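Local coordinates for protein glycerol kinase, putative (PDB 2W40) that probably phosphorylates glycerol with ATP to give sn-glycerol 3-phosphate, as a sugar-kinase/Hsp70/actin-fold enzyme of the FGGY kinase family, at residues C[290-295]-C[306-311]; C[248-253]-C[273-278]; C[81-86]-C[184-189]. One frame throughout, in Å; residues are numbered along the deposited sequence.

Interaction 1: C[290-295]-C[306-311]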
loop_
_atom_site.group_PDB
_atom_site.type_symbol
_atom_site.label_atom_id
_atom_site.label_comp_id
_atom_site.label_asym_id
_atom_site.label_seq_id
_atom_site.Cartn_x
_atom_site.Cartn_y
_atom_site.Cartn_z
ATOM N N ILE C 290 25.980 14.776 -3.380
ATOM C CA ILE C 290 26.518 15.691 -2.347
ATOM C C ILE C 290 28.047 15.553 -2.256
ATOM O O ILE C 290 28.566 14.441 -2.268
ATOM C CB ILE C 290 25.899 15.321 -0.974
ATOM C CG1 ILE C 290 24.383 15.679 -0.897
ATOM C CG2 ILE C 290 26.712 15.981 0.222
ATOM C CD1 ILE C 290 23.759 15.354 0.366
ATOM N N THR C 291 28.738 16.672 -2.201
ATOM C CA THR C 291 30.202 16.711 -1.947
ATOM C C THR C 291 30.455 16.631 -0.454
ATOM O O THR C 291 29.887 17.462 0.273
ATOM C CB THR C 291 30.799 18.035 -2.460
ATOM O OG1 THR C 291 30.425 18.177 -3.784
ATOM C CG2 THR C 291 32.315 18.100 -2.301
ATOM N N THR C 292 31.182 15.636 0.013
ATOM C CA THR C 292 31.424 15.463 1.430
ATOM C C THR C 292 32.917 15.111 1.686
ATOM O O THR C 292 33.705 14.969 0.751
ATOM C CB THR C 292 30.447 14.394 2.000
ATOM O OG1 THR C 292 30.474 14.446 3.412
ATOM C CG2 THR C 292 30.872 12.943 1.474
ATOM N N ILE C 293 33.282 15.128 2.928
ATOM C CA ILE C 293 34.618 14.747 3.341
ATOM C C ILE C 293 34.613 13.198 3.467
ATOM O O ILE C 293 33.672 12.648 4.115
ATOM C CB ILE C 293 35.039 15.298 4.700
ATOM C CG1 ILE C 293 35.061 16.826 4.754
ATOM C CG2 ILE C 293 36.375 14.661 5.105
ATOM C CD1 ILE C 293 36.029 17.435 3.891
ATOM N N CYS C 294 35.523 12.480 2.803
ATOM C CA CYS C 294 35.652 11.059 3.029
ATOM C C CYS C 294 36.354 10.740 4.364
ATOM O O CYS C 294 35.808 9.998 5.224
ATOM C CB CYS C 294 36.365 10.405 1.866
ATOM S SG CYS C 294 36.002 8.634 1.674
ATOM N N TYR C 295 37.536 11.318 4.585
ATOM C CA TYR C 295 38.253 11.178 5.861
ATOM C C TYR C 295 39.412 12.170 5.845
ATOM O O TYR C 295 39.852 12.608 4.784
ATOM C CB TYR C 295 38.707 9.707 6.068
ATOM C CG TYR C 295 39.427 9.098 4.861
ATOM C CD1 TYR C 295 40.760 9.414 4.583
ATOM C CD2 TYR C 295 38.750 8.333 3.941
ATOM C CE1 TYR C 295 41.346 8.931 3.432
ATOM C CE2 TYR C 295 39.387 7.834 2.812
ATOM C CZ TYR C 295 40.681 8.127 2.581
ATOM O OH TYR C 295 41.339 7.630 1.398
ATOM N N ALA C 306 34.770 13.045 -1.275
ATOM C CA ALA C 306 33.871 12.033 -1.813
ATOM C C ALA C 306 32.666 12.728 -2.454
ATOM O O ALA C 306 32.350 13.903 -2.175
ATOM C CB ALA C 306 33.418 11.025 -0.810
ATOM N N LEU C 307 32.018 11.997 -3.323
ATOM C CA LEU C 307 30.648 12.277 -3.872
ATOM C C LEU C 307 29.769 11.245 -3.265
ATOM O O LEU C 307 30.159 10.088 -3.154
ATOM C CB LEU C 307 30.608 12.267 -5.392
ATOM C CG LEU C 307 30.985 13.514 -6.074
ATOM C CD1 LEU C 307 30.973 13.341 -7.658
ATOM C CD2 LEU C 307 30.136 14.750 -5.722
ATOM N N GLU C 308 28.603 11.640 -2.820
ATOM C CA GLU C 308 27.706 10.715 -2.127
ATOM C C GLU C 308 26.284 10.810 -2.669
ATOM O O GLU C 308 25.724 11.902 -2.888
ATOM C CB GLU C 308 27.591 11.018 -0.615
ATOM C CG GLU C 308 26.501 10.188 0.140
ATOM C CD GLU C 308 26.463 10.342 1.660
ATOM O OE1 GLU C 308 27.540 10.608 2.268
ATOM O OE2 GLU C 308 25.363 10.177 2.209
ATOM N N GLY C 309 25.709 9.628 -2.837
ATOM C CA GLY C 309 24.315 9.398 -3.164
ATOM C C GLY C 309 23.631 8.756 -2.016
ATOM O O GLY C 309 24.014 7.692 -1.572
ATOM N N SER C 310 22.624 9.464 -1.484
ATOM C CA SER C 310 21.908 9.055 -0.271
ATOM C C SER C 310 20.474 8.651 -0.589
ATOM O O SER C 310 19.814 9.335 -1.319
ATOM C CB SER C 310 21.884 10.234 0.735
ATOM O OG SER C 310 23.136 10.955 0.852
ATOM N N ILE C 311 20.025 7.531 -0.018
ATOM C CA ILE C 311 18.665 6.992 -0.173
ATOM C C ILE C 311 18.084 6.814 1.243
ATOM O O ILE C 311 18.682 6.081 2.093
ATOM C CB ILE C 311 18.623 5.620 -0.886
ATOM C CG1 ILE C 311 19.128 5.782 -2.337
ATOM C CG2 ILE C 311 17.259 4.976 -0.811
ATOM C CD1 ILE C 311 19.299 4.484 -3.078
#
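The beta hairpin at one margin of the mixed sheet in the C-terminal half of this FGGY kinase brings Ile-290 to Thr-292 antiparallel to Ala-306 to Glu-308. Ile-290 and Glu-308 form a hydrogen-bonded pair, whose two bonds, Ile-290 N to Glu-308 O and Glu-308 N to Ile-290 O, are each 2.9 Å. Thr-292 and Ala-306 repeat the pattern, Thr-292 N lying 3.0 Å from Ala-306 O. Between them Thr-291 and Leu-307 are the non-hydrogen-bonded pair, where Leu-307 CA approaches Ile-290 O as a CA-H...O contact. The two side chains of that pair slant across each other, the CD2 methyl of Leu-307 reaching Thr-291 OG1 at 3.9 Å, while this hydroxyl bonds to the carbonyl of Val-283; a beta-branched threonine thus fills its place in the strand and ties down a loop.

The other face carries Ile-290, Thr-292, Ala-306 and Glu-308. The small side chain of Ala-306 suits a place where its CB is met by Thr-292 CG2 at 3.9 Å and by Cys-294 CB at 4.0 Å. Beyond this point a classic beta bulge sets both Cys-294 and Tyr-295 against Lys-304. Thr-292 turns its hydroxyl anti to the backbone N (chi1 -167°), leaving the methyl for Ala-306 and OG1 for Ser-188. Glu-308, extended from the same face, ends near the bound glycerol (nearest atoms about 5 Å), its OE1 held in salt bridges by Arg-85 and Arg-189. Its second oxygen, OE2, accepts the hydroxyl of Ser-310 at an OG to OE2 distance of 2.7 Å, from the anti side and 29° out of the carboxylate plane.

Interaction 2: C[248-253]-C[273-278]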
loop_
_atom_site.group_PDB
_atom_site.type_symbol
_atom_site.label_atom_id
_atom_site.label_comp_id
_atom_site.label_asym_id
_atom_site.label_seq_id
_atom_site.Cartn_x
_atom_site.Cartn_y
_atom_site.Cartn_z
ATOM N N ASP C 248 29.126 7.445 10.134
ATOM C CA ASP C 248 28.950 6.048 9.807
ATOM C C ASP C 248 29.261 5.683 8.391
ATOM O O ASP C 248 30.024 4.675 8.167
ATOM C CB ASP C 248 27.666 5.417 10.359
ATOM C CG ASP C 248 26.341 6.031 9.815
ATOM O OD1 ASP C 248 26.380 6.905 8.945
ATOM O OD2 ASP C 248 25.256 5.608 10.317
ATOM N N GLN C 249 28.764 6.467 7.436
ATOM C CA GLN C 249 28.919 6.026 6.009
ATOM C C GLN C 249 30.420 6.198 5.587
ATOM O O GLN C 249 30.945 5.430 4.760
ATOM C CB GLN C 249 27.969 6.727 5.118
ATOM C CG GLN C 249 26.491 6.417 5.438
ATOM C CD GLN C 249 26.238 4.915 5.655
ATOM O OE1 GLN C 249 26.713 4.119 4.790
ATOM N NE2 GLN C 249 25.640 4.502 6.797
ATOM N N GLN C 250 31.088 7.266 6.061
ATOM C CA GLN C 250 32.531 7.424 5.884
ATOM C C GLN C 250 33.302 6.328 6.619
ATOM O O GLN C 250 34.311 5.778 6.092
ATOM C CB GLN C 250 32.933 8.840 6.347
ATOM C CG GLN C 250 32.559 9.904 5.371
ATOM C CD GLN C 250 31.278 10.648 5.671
ATOM O OE1 GLN C 250 30.379 10.076 6.324
ATOM N NE2 GLN C 250 31.119 11.914 5.083
ATOM N N SER C 251 32.815 5.918 7.772
ATOM C CA SER C 251 33.415 4.764 8.523
ATOM C C SER C 251 33.447 3.524 7.635
ATOM O O SER C 251 34.448 2.810 7.577
ATOM C CB SER C 251 32.749 4.510 9.866
ATOM O OG SER C 251 33.572 3.768 10.712
ATOM N N ALA C 252 32.367 3.266 6.926
ATOM C CA ALA C 252 32.263 2.142 6.039
ATOM C C ALA C 252 33.247 2.219 4.863
ATOM O O ALA C 252 33.733 1.161 4.342
ATOM C CB ALA C 252 30.814 2.066 5.528
ATOM N N CYS C 253 33.576 3.411 4.377
ATOM C CA CYS C 253 34.680 3.661 3.410
ATOM C C CYS C 253 36.028 3.204 3.942
ATOM O O CYS C 253 36.778 2.542 3.235
ATOM C CB CYS C 253 34.810 5.115 3.025
ATOM S SG CYS C 253 33.353 5.788 2.180
ATOM N N PHE C 273 23.645 4.217 1.124
ATOM C CA PHE C 273 24.584 5.330 0.901
ATOM C C PHE C 273 25.771 4.881 0.033
ATOM O O PHE C 273 26.539 4.040 0.444
ATOM C CB PHE C 273 25.068 5.895 2.214
ATOM C CG PHE C 273 23.909 6.301 3.105
ATOM C CD1 PHE C 273 23.339 7.566 2.965
ATOM C CD2 PHE C 273 23.315 5.437 3.958
ATOM C CE1 PHE C 273 22.216 7.910 3.681
ATOM C CE2 PHE C 273 22.255 5.861 4.729
ATOM C CZ PHE C 273 21.701 7.073 4.512
ATOM N N LEU C 274 25.899 5.493 -1.147
ATOM C CA LEU C 274 27.009 5.217 -2.062
ATOM C C LEU C 274 27.969 6.387 -1.940
ATOM O O LEU C 274 27.567 7.544 -2.161
ATOM C CB LEU C 274 26.481 5.069 -3.477
ATOM C CG LEU C 274 27.500 4.439 -4.501
ATOM C CD1 LEU C 274 26.788 3.883 -5.702
ATOM C CD2 LEU C 274 28.417 5.528 -4.912
ATOM N N LEU C 275 29.247 6.092 -1.635
ATOM C CA LEU C 275 30.272 7.091 -1.685
ATOM C C LEU C 275 31.373 6.687 -2.646
ATOM O O LEU C 275 31.831 5.515 -2.647
ATOM C CB LEU C 275 30.885 7.369 -0.324
ATOM C CG LEU C 275 29.982 8.192 0.645
ATOM C CD1 LEU C 275 28.932 7.321 1.355
ATOM C CD2 LEU C 275 30.850 8.945 1.695
ATOM N N ILE C 276 31.817 7.659 -3.412
ATOM C CA ILE C 276 33.027 7.469 -4.239
ATOM C C ILE C 276 34.127 8.391 -3.781
ATOM O O ILE C 276 33.894 9.587 -3.647
ATOM C CB ILE C 276 32.708 7.662 -5.770
ATOM C CG1 ILE C 276 33.957 7.284 -6.624
ATOM C CG2 ILE C 276 32.111 9.047 -6.101
ATOM C CD1 ILE C 276 33.662 6.970 -8.148
ATOM N N ASN C 277 35.356 7.870 -3.644
ATOM C CA ASN C 277 36.490 8.644 -3.264
ATOM C C ASN C 277 36.993 9.478 -4.449
ATOM O O ASN C 277 37.253 8.956 -5.502
ATOM C CB ASN C 277 37.538 7.670 -2.714
ATOM C CG ASN C 277 38.759 8.317 -2.056
ATOM O OD1 ASN C 277 39.307 9.296 -2.540
ATOM N ND2 ASN C 277 39.264 7.643 -1.008
ATOM N N THR C 278 37.065 10.793 -4.269
ATOM C CA THR C 278 37.490 11.717 -5.331
ATOM C C THR C 278 38.919 12.205 -5.066
ATOM O O THR C 278 39.387 13.179 -5.676
ATOM C CB THR C 278 36.487 12.903 -5.535
ATOM O OG1 THR C 278 36.503 13.708 -4.360
ATOM C CG2 THR C 278 35.026 12.468 -5.875
#
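Gln-249 lays its bent side chain obliquely against Phe-273, with CD 3.4 Å from Phe-273 CD2 and CG 3.5 Å from Phe-273 CG. The chains run at about a right angle to each other, yet the amide is inclined by only 32° to the ring plane. A bend at chi2 (-46°) turns the amide back along the aromatic side chain, where OE1 comes 3.5 Å from Phe-273 CB. Glutamine suits the place because its aliphatic stem and flat amide can pack against a ring while its polar end works beyond it: NE2 hydrogen-bonds to O1 of the bound glycerol. Asp-248, just before it, takes the O2 hydroxyl of the same glycerol.

One helical turn later Cys-253 directs its thiol at the strand, SG lying 3.9 Å from Leu-275 CB. Leu-275 fills the space between these two helix positions with its branches divided: CD1 packs on Gln-249 CB at 3.9 Å, whereas CD2 lies by Cys-253 SG. Gln-250 meets Leu-275 chiefly through CG, 4.2 Å from Leu-275 CD2; its amide reaches over to the carbonyl of Ile-293 and to Arg-85.

The elements joined are the helix 248-255, which follows strand 241-247 of the N-terminal half, and strand 272-279 of the C-terminal sheet; the axes of segments 248-253 and 273-278 approach to 9.2 Å and make an angle of 53°. The contact therefore spans the two halves of the actin-like kinase fold beside the glycerol site. Arg-85 adds a cation-pi contact to the Phe-273 ring. Because helix and strand meet through methyls, methylenes, a thiol, a ring and the flat amide of Gln-249, the contact is shape-dependent packing; that amide packs by its carbon and flat surface while NE2 still bonds to glycerol.

Interaction 3: C[81-86]-C[184-189]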
loop_
_atom_site.group_PDB
_atom_site.type_symbol
_atom_site.label_atom_id
_atom_site.label_comp_id
_atom_site.label_asym_id
_atom_site.label_seq_id
_atom_site.Cartn_x
_atom_site.Cartn_y
_atom_site.Cartn_z
ATOM N N ILE C 81 34.307 5.829 17.798
ATOM C CA ILE C 81 32.919 6.207 17.767
ATOM C C ILE C 81 32.501 6.472 16.329
ATOM O O ILE C 81 33.181 7.205 15.582
ATOM C CB ILE C 81 32.663 7.456 18.625
ATOM C CG1 ILE C 81 32.851 7.034 20.083
ATOM C CG2 ILE C 81 31.258 8.022 18.354
ATOM C CD1 ILE C 81 32.672 8.084 21.129
ATOM N N THR C 82 31.369 5.866 15.912
ATOM C CA THR C 82 30.735 6.211 14.661
ATOM C C THR C 82 29.251 6.257 14.832
ATOM O O THR C 82 28.723 5.713 15.806
ATOM C CB THR C 82 31.225 5.230 13.532
ATOM O OG1 THR C 82 30.860 5.771 12.281
ATOM C CG2 THR C 82 30.722 3.808 13.723
ATOM N N ASN C 83 28.575 6.939 13.929
ATOM C CA ASN C 83 27.188 7.318 14.231
ATOM C C ASN C 83 26.396 7.715 13.028
ATOM O O ASN C 83 26.944 8.175 12.040
ATOM C CB ASN C 83 27.234 8.596 15.109
ATOM C CG ASN C 83 27.993 9.750 14.398
ATOM O OD1 ASN C 83 29.243 9.705 14.285
ATOM N ND2 ASN C 83 27.238 10.867 13.993
ATOM N N GLN C 84 25.088 7.509 13.125
ATOM C CA GLN C 84 24.117 8.083 12.224
ATOM C C GLN C 84 24.415 9.611 12.149
ATOM O O GLN C 84 24.542 10.294 13.204
ATOM C CB GLN C 84 22.700 7.854 12.794
ATOM C CG GLN C 84 22.493 8.231 14.243
ATOM C CD GLN C 84 21.038 8.527 14.639
ATOM O OE1 GLN C 84 20.250 9.012 13.825
ATOM N NE2 GLN C 84 20.728 8.324 15.917
ATOM N N ARG C 85 24.559 10.101 10.937
ATOM C CA ARG C 85 24.947 11.465 10.679
ATOM C C ARG C 85 23.660 12.378 10.713
ATOM O O ARG C 85 22.542 11.830 10.735
ATOM C CB ARG C 85 25.655 11.536 9.371
ATOM C CG ARG C 85 26.936 10.668 9.315
ATOM C CD ARG C 85 27.575 10.527 7.886
ATOM N NE ARG C 85 26.565 9.971 7.021
ATOM C CZ ARG C 85 26.606 9.994 5.688
ATOM N NH1 ARG C 85 27.702 10.425 5.062
ATOM N NH2 ARG C 85 25.538 9.659 4.980
ATOM N N GLU C 86 23.869 13.708 10.638
ATOM C CA GLU C 86 22.868 14.756 10.461
ATOM C C GLU C 86 21.939 14.950 11.675
ATOM O O GLU C 86 21.572 16.045 12.007
ATOM C CB GLU C 86 22.050 14.605 9.208
ATOM C CG GLU C 86 22.836 14.655 7.882
ATOM C CD GLU C 86 23.311 13.292 7.381
ATOM O OE1 GLU C 86 22.782 12.247 7.839
ATOM O OE2 GLU C 86 24.202 13.242 6.491
ATOM N N VAL C 184 35.718 16.075 11.210
ATOM C CA VAL C 184 35.468 16.710 9.914
ATOM C C VAL C 184 34.371 16.051 9.050
ATOM O O VAL C 184 33.652 16.728 8.298
ATOM C CB VAL C 184 36.756 16.726 9.054
ATOM C CG1 VAL C 184 37.844 17.669 9.552
ATOM C CG2 VAL C 184 37.313 15.331 8.880
ATOM N N THR C 185 34.183 14.751 9.142
ATOM C CA THR C 185 33.111 14.070 8.401
ATOM C C THR C 185 31.695 14.424 8.909
ATOM O O THR C 185 30.844 14.835 8.100
ATOM C CB THR C 185 33.295 12.555 8.263
ATOM O OG1 THR C 185 33.109 11.892 9.539
ATOM C CG2 THR C 185 34.687 12.264 7.655
ATOM N N ASN C 186 31.504 14.389 10.240
ATOM C CA ASN C 186 30.246 14.792 10.810
ATOM C C ASN C 186 29.974 16.287 10.633
ATOM O O ASN C 186 28.837 16.659 10.316
ATOM C CB ASN C 186 30.183 14.409 12.285
ATOM C CG ASN C 186 29.700 12.939 12.481
ATOM O OD1 ASN C 186 28.544 12.621 12.184
ATOM N ND2 ASN C 186 30.547 12.102 13.018
ATOM N N ALA C 187 31.012 17.107 10.784
ATOM C CA ALA C 187 30.842 18.557 10.595
ATOM C C ALA C 187 30.370 18.860 9.168
ATOM O O ALA C 187 29.641 19.850 8.941
ATOM C CB ALA C 187 32.082 19.371 10.941
ATOM N N SER C 188 30.783 18.054 8.190
ATOM C CA SER C 188 30.452 18.286 6.772
ATOM C C SER C 188 28.948 17.990 6.437
ATOM O O SER C 188 28.496 18.272 5.330
ATOM C CB SER C 188 31.373 17.461 5.890
ATOM O OG SER C 188 30.942 16.117 5.781
ATOM N N ARG C 189 28.243 17.418 7.468
ATOM C CA ARG C 189 26.873 16.969 7.334
ATOM C C ARG C 189 25.868 17.948 7.950
ATOM O O ARG C 189 24.675 17.670 8.125
ATOM C CB ARG C 189 26.687 15.607 7.937
ATOM C CG ARG C 189 27.711 14.614 7.458
ATOM C CD ARG C 189 27.803 14.485 5.956
ATOM N NE ARG C 189 26.574 13.909 5.374
ATOM C CZ ARG C 189 26.448 13.321 4.192
ATOM N NH1 ARG C 189 27.455 13.295 3.307
ATOM N NH2 ARG C 189 25.308 12.734 3.862
HETATM O O HOH W 1 26.680 14.400 11.081
#
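Asn-83, the last residue of strand 74-83, faces Asn-186 amide to amide in a reciprocal but unsymmetrical pair. Asn-186 ND2 meets Asn-83 OD1 at 3.0 Å, in the carbonyl plane on a lone pair, whereas Asn-83 ND2 reaches Asn-186 OD1 at 2.8 Å from above the carbonyl plane, off the lone pairs; the amide planes differ by 28°. Asn-83 ND2 also bonds to Gln-84 O, which probably helps to hold the turn out of the strand. Arg-85 then stacks its guanidinium on that of Arg-189, centres 3.6 Å apart and planes 25° apart, with NH1 over the centre of the Arg-189 group; the shared carboxylate of Glu-308, through OE1, probably offsets the like charges of the stack. Glu-86 bends at chi2 (91°) to bring OE2 to the edge of Arg-189, which grips this one oxygen side-on, through NE at 2.7 Å and NH2 at 2.9 Å. A water accepts from Glu-86 N and lies within bonding distance of Asn-186 O and OD1, linking the turn to the helix end. Arg-85 N and Glu-86 OE1 bind the glycerol, so Arg-189 stands as a second-shell residue behind Glu-86. With two carboxylates on hand, the buried arginine charges are probably well balanced, and the network would hold the glycerol-binding turn in a defined shape.

All three contacts are buried and gather round the glycerol site, but they use different chemistry. Interaction 1 is backbone pairing within the C-terminal sheet, interaction 2 is mostly side-chain packing between a helix of the N-terminal half and that sheet, and interaction 3 is a polar and charged network inside the N-terminal half. Interactions 1 and 2 share the sheet, since strands 304-311 and 272-279 are neighbours, joined by the backbone bond of Gly-309 to Leu-274. Interaction 3 meets interaction 2 through the backbone bond of Asp-248 to Asn-83, while its charges reach interaction 1 across the two halves of the fold.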